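Local coordinates for protein oxalate--CoA ligase (Arabidopsis thaliana, PDB 5IE2) that belongs to the ANL superfamily of AMP-binding enzymes and is modelled here with adenosine-5'-triphosphate bound, at residues Gly238-Ala242 with Thr243-Pro247; Leu61-Pro64 with Asn65-Glu68. All blocks are in the same frame, centred on the assembly; numbering follows the deposited sequence.

In the fold
Contact 2 comes first along the chain, where strand 58-61 gives way to helix 67-78; contact 1 follows much later, where the loop after strand 231-234 enters helix 242-251. Both therefore sit at loop-to-helix junctions, each with a hydroxyl residue at the N-cap, Thr66 in contact 2 and Ser241 in contact 1, and both belong to the AMP-binding part of the enzyme. Their centres are about 17 Å apart, yet the loops touch: Gly238 O is 2.9 Å from Asn65 N, a probable hydrogen bond, and it also packs on Pro64 CB. This meeting ties a loop leaving one mixed sheet, through strand 58-61, to a loop leaving another, through strand 231-234.

Contact 1: residues Gly238-Ala242 with Thr243-Pro247; sequences GRFSA and TTFWP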
loop_
_atom_site.group_PDB
_atom_site.type_symbol
_atom_site.label_atom_id
_atom_site.label_comp_id
_atom_site.label_asym_id
_atom_site.label_seq_id
_atom_site.Cartn_x
_atom_site.Cartn_y
_atom_site.Cartn_z
ATOM N N GLY A 238 -11.393 -5.319 -12.170
ATOM C CA GLY A 238 -10.426 -4.255 -11.965
ATOM C C GLY A 238 -10.364 -3.656 -10.571
ATOM O O GLY A 238 -9.724 -2.571 -10.374
ATOM N N ARG A 239 -11.021 -4.331 -9.620
ATOM C CA ARG A 239 -11.019 -3.939 -8.205
ATOM C C ARG A 239 -11.365 -5.142 -7.328
ATOM O O ARG A 239 -11.878 -6.146 -7.812
ATOM C CB ARG A 239 -12.026 -2.801 -7.944
ATOM C CG ARG A 239 -13.413 -3.307 -8.010
ATOM C CD ARG A 239 -14.467 -2.209 -7.982
ATOM N NE ARG A 239 -15.763 -2.806 -8.319
ATOM C CZ ARG A 239 -16.312 -2.815 -9.537
ATOM N NH1 ARG A 239 -15.707 -2.222 -10.558
ATOM N NH2 ARG A 239 -17.484 -3.407 -9.728
ATOM N N PHE A 240 -11.092 -5.038 -6.036
ATOM C CA PHE A 240 -11.402 -6.125 -5.110
ATOM C C PHE A 240 -12.884 -6.426 -5.105
ATOM O O PHE A 240 -13.700 -5.498 -5.083
ATOM C CB PHE A 240 -10.940 -5.736 -3.711
ATOM C CG PHE A 240 -11.436 -6.657 -2.621
ATOM C CD1 PHE A 240 -11.018 -7.968 -2.553
ATOM C CD2 PHE A 240 -12.370 -6.193 -1.704
ATOM C CE1 PHE A 240 -11.493 -8.787 -1.519
ATOM C CE2 PHE A 240 -12.843 -7.015 -0.682
ATOM C CZ PHE A 240 -12.411 -8.293 -0.607
ATOM N N SER A 241 -13.230 -7.711 -5.127
ATOM C CA SER A 241 -14.608 -8.168 -4.915
ATOM C C SER A 241 -14.612 -9.259 -3.864
ATOM O O SER A 241 -13.887 -10.231 -4.020
ATOM C CB SER A 241 -15.214 -8.736 -6.235
ATOM O OG SER A 241 -16.346 -9.567 -5.985
ATOM N N ALA A 242 -15.385 -9.126 -2.800
ATOM C CA ALA A 242 -15.369 -10.206 -1.802
ATOM C C ALA A 242 -15.936 -11.522 -2.385
ATOM O O ALA A 242 -15.569 -12.634 -1.980
ATOM C CB ALA A 242 -16.147 -9.804 -0.556
ATOM N N THR A 243 -16.819 -11.402 -3.363
ATOM C CA THR A 243 -17.467 -12.607 -3.878
ATOM C C THR A 243 -16.564 -13.376 -4.827
ATOM O O THR A 243 -16.692 -14.589 -4.929
ATOM C CB THR A 243 -18.819 -12.269 -4.567
ATOM O OG1 THR A 243 -18.597 -11.438 -5.702
ATOM C CG2 THR A 243 -19.648 -11.507 -3.638
ATOM N N THR A 244 -15.668 -12.711 -5.556
ATOM C CA THR A 244 -14.836 -13.476 -6.483
ATOM C C THR A 244 -13.441 -13.784 -5.946
ATOM O O THR A 244 -12.683 -14.477 -6.611
ATOM C CB THR A 244 -14.651 -12.757 -7.820
ATOM O OG1 THR A 244 -13.987 -11.507 -7.600
ATOM C CG2 THR A 244 -16.034 -12.527 -8.504
ATOM N N PHE A 245 -13.115 -13.248 -4.765
ATOM C CA PHE A 245 -11.746 -13.374 -4.204
ATOM C C PHE A 245 -11.289 -14.821 -4.100
ATOM O O PHE A 245 -10.249 -15.188 -4.674
ATOM C CB PHE A 245 -11.673 -12.694 -2.821
ATOM C CG PHE A 245 -10.332 -12.843 -2.157
ATOM C CD1 PHE A 245 -9.196 -12.358 -2.803
ATOM C CD2 PHE A 245 -10.199 -13.496 -0.934
ATOM C CE1 PHE A 245 -7.922 -12.484 -2.228
ATOM C CE2 PHE A 245 -8.911 -13.636 -0.341
ATOM C CZ PHE A 245 -7.784 -13.133 -1.000
ATOM N N TRP A 246 -12.020 -15.654 -3.342
ATOM C CA TRP A 246 -11.552 -17.004 -3.127
ATOM C C TRP A 246 -11.665 -17.850 -4.385
ATOM O O TRP A 246 -10.790 -18.665 -4.608
ATOM C CB TRP A 246 -12.280 -17.686 -1.961
ATOM C CG TRP A 246 -11.781 -17.118 -0.605
ATOM C CD1 TRP A 246 -12.503 -16.378 0.281
ATOM C CD2 TRP A 246 -10.465 -17.247 -0.050
ATOM N NE1 TRP A 246 -11.726 -16.030 1.367
ATOM C CE2 TRP A 246 -10.464 -16.545 1.182
ATOM C CE3 TRP A 246 -9.295 -17.896 -0.467
ATOM C CZ2 TRP A 246 -9.337 -16.486 2.010
ATOM C CZ3 TRP A 246 -8.158 -17.822 0.344
ATOM C CH2 TRP A 246 -8.191 -17.128 1.580
ATOM N N PRO A 247 -12.727 -17.658 -5.195
ATOM C CA PRO A 247 -12.670 -18.403 -6.475
ATOM C C PRO A 247 -11.427 -18.104 -7.326
ATOM O O PRO A 247 -10.864 -19.036 -7.930
ATOM C CB PRO A 247 -13.945 -17.964 -7.177
ATOM C CG PRO A 247 -14.920 -17.801 -6.028
ATOM C CD PRO A 247 -14.095 -17.142 -4.939
HETATM O O HOH W 1 -14.620 -15.155 -2.165
#
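With chi1 at 161°, Ser241 places OG anti to its own backbone N, on the side where the chain turns into the helix, while Thr243 has OG1 between its backbone N and carbonyl carbon (chi1 63°), facing back toward that serine. The two hydroxyls consequently lie 2.9 Å apart, Ser241 OG to Thr243 OG1. Ser241 is the N-cap: its OG accepts a hydrogen bond from Thr244 N at 3.2 Å, with an N-H...O angle of 149°, and a weaker, more bent one from Thr243 N. One side-chain oxygen thus serves two amides of the first turn, where no earlier turn supplies carbonyls. The Thr244 side chain also touches the cap residue, its OG1 lying 3.3 Å from Ser241 CB.

The serine carbonyl contributes less. Phe245 N reaches Ser241 O at 3.2 Å, but this bond is strongly bent and weak, and Thr244 N makes a similarly weak one to the same oxygen. One residue further along, a water bridges the backbone, donating to Ala242 O and accepting from Trp246 N at 2.9 Å; it links a carbonyl to the amide four residues on, because Ala242 O and Trp246 N are 4.9 Å apart, too far for a direct bond.

Apolar contact comes from Phe240, whose CE1 approaches Phe245 CB obliquely at 4.1 Å. The N of Ala242 lies over one face of the Phe240 ring, offset toward its rim.

Phe240 packs on Ile263, Ile266 and Ile267 of helix 261-273, and Thr243 touches Arg270 of that helix. Phe245 meets Tyr257 of strand 256-259 edge-to-face, so the start of helix 242-251 packs against both helix 261-273 and strand 256-259, an outermost strand of its sheet.

Contact 2: residues Leu61-Pro64 with Asn65-Glu68; sequences LTFP and NTVE
The turn from strand 58-61 into helix 67-78 is an inverse gamma turn centred on Asn65, followed directly by the helix N-cap, Thr66. The turn brings Pro64 O and Thr66 N to 2.9 Å and folds the threonine back over the residues before it. Thr66 OG1, held between the backbone N and the carbonyl carbon (chi1 63°), caps the helix by accepting from Phe69 N. Its methyl goes the other way: CG2 lies 3.8 Å from Pro64 CB and crosses the proline ring obliquely, also near CG and CD.

The Phe63 ring packs against Thr66 and Glu68. Its chi1 of -70° sets CG anti to the carbonyl carbon, and the side chain crosses those of Thr66 and Glu68 at about a right angle, although the ring and carboxylate planes are only 11° apart. Ring atom CE1 is 3.7 Å from Glu68 CB, the backbone carbon of Glu68 sits over one face, and CD1 comes within 3.8 Å of Thr66 OG1. The glutamate carboxylate leads away from the phenylalanine, and its OE2 accepts from Leu133 N.

A water links the two ends of the Phe63-Asn65 bend, donating to Phe63 O at 2.9 Å and to Asn65 OD1 at 2.7 Å. The Asn65 amide also bonds through OD1 to Leu212 N and through ND2 to Leu210 O, and these three bonds fix its rotation.

Around the turn, Phe63 packs on Leu108 of strand 104-110 and on Phe69 of helix 67-78, while Val67 rests on Leu23 and Val25 of strand 21-25; the junction thus touches strands of two sheets as well as the helix it starts.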
loop_
_atom_site.group_PDB
_atom_site.type_symbol
_atom_site.label_atom_id
_atom_site.label_comp_id
_atom_site.label_asym_id
_atom_site.label_seq_id
_atom_site.Cartn_x
_atom_site.Cartn_y
_atom_site.Cartn_z
ATOM N N LEU A 61 -0.797 8.041 -15.290
ATOM C CA LEU A 61 -1.601 6.863 -15.683
ATOM C C LEU A 61 -2.891 6.860 -14.864
ATOM O O LEU A 61 -2.831 7.014 -13.632
ATOM C CB LEU A 61 -0.851 5.552 -15.423
ATOM C CG LEU A 61 0.439 5.433 -16.237
ATOM C CD1 LEU A 61 1.586 5.836 -15.359
ATOM C CD2 LEU A 61 0.614 4.016 -16.748
ATOM N N THR A 62 -4.052 6.686 -15.491
ATOM C CA THR A 62 -5.208 6.437 -14.622
ATOM C C THR A 62 -6.042 5.300 -15.225
ATOM O O THR A 62 -6.564 5.377 -16.362
ATOM C CB THR A 62 -6.034 7.719 -14.357
ATOM O OG1 THR A 62 -7.037 7.423 -13.363
ATOM C CG2 THR A 62 -6.676 8.264 -15.630
ATOM N N PHE A 63 -6.060 4.201 -14.470
ATOM C CA PHE A 63 -6.655 2.922 -14.889
ATOM C C PHE A 63 -7.289 2.269 -13.667
ATOM O O PHE A 63 -6.814 2.490 -12.550
ATOM C CB PHE A 63 -5.577 1.955 -15.400
ATOM C CG PHE A 63 -4.935 2.325 -16.748
ATOM C CD1 PHE A 63 -5.282 1.630 -17.909
ATOM C CD2 PHE A 63 -3.860 3.233 -16.810
ATOM C CE1 PHE A 63 -4.651 1.923 -19.135
ATOM C CE2 PHE A 63 -3.221 3.551 -18.030
ATOM C CZ PHE A 63 -3.589 2.869 -19.201
ATOM N N PRO A 64 -8.260 1.374 -13.870
ATOM C CA PRO A 64 -8.519 0.349 -12.836
ATOM C C PRO A 64 -7.343 -0.629 -12.744
ATOM O O PRO A 64 -6.312 -0.460 -13.442
ATOM C CB PRO A 64 -9.792 -0.393 -13.347
ATOM C CG PRO A 64 -10.236 0.367 -14.641
ATOM C CD PRO A 64 -8.993 1.124 -15.134
ATOM N N ASN A 65 -7.474 -1.693 -11.949
ATOM C CA ASN A 65 -6.381 -2.675 -11.852
ATOM C C ASN A 65 -6.448 -3.609 -13.043
ATOM O O ASN A 65 -7.071 -4.683 -12.965
ATOM C CB ASN A 65 -6.444 -3.490 -10.547
ATOM C CG ASN A 65 -5.973 -2.681 -9.329
ATOM O OD1 ASN A 65 -5.472 -1.543 -9.461
ATOM N ND2 ASN A 65 -6.139 -3.261 -8.125
ATOM N N THR A 66 -5.786 -3.216 -14.131
ATOM C CA THR A 66 -5.940 -3.943 -15.389
ATOM C C THR A 66 -4.610 -4.283 -16.020
ATOM O O THR A 66 -3.576 -3.749 -15.628
ATOM C CB THR A 66 -6.711 -3.111 -16.417
ATOM O OG1 THR A 66 -5.952 -1.948 -16.718
ATOM C CG2 THR A 66 -8.058 -2.650 -15.842
ATOM N N VAL A 67 -4.642 -5.174 -17.001
ATOM C CA VAL A 67 -3.394 -5.600 -17.616
ATOM C C VAL A 67 -2.707 -4.437 -18.330
ATOM O O VAL A 67 -1.437 -4.346 -18.348
ATOM C CB VAL A 67 -3.667 -6.794 -18.584
ATOM C CG1 VAL A 67 -4.599 -6.348 -19.753
ATOM C CG2 VAL A 67 -2.371 -7.434 -19.087
ATOM N N GLU A 68 -3.495 -3.521 -18.917
ATOM C CA GLU A 68 -2.886 -2.355 -19.579
ATOM C C GLU A 68 -2.210 -1.440 -18.582
ATOM O O GLU A 68 -1.157 -0.860 -18.877
ATOM C CB GLU A 68 -3.944 -1.536 -20.365
ATOM C CG GLU A 68 -4.478 -2.299 -21.599
ATOM C CD GLU A 68 -5.765 -3.115 -21.290
ATOM O OE1 GLU A 68 -6.160 -3.272 -20.089
ATOM O OE2 GLU A 68 -6.376 -3.634 -22.265
HETATM O O HOH W 2 -5.581 0.981 -10.424
#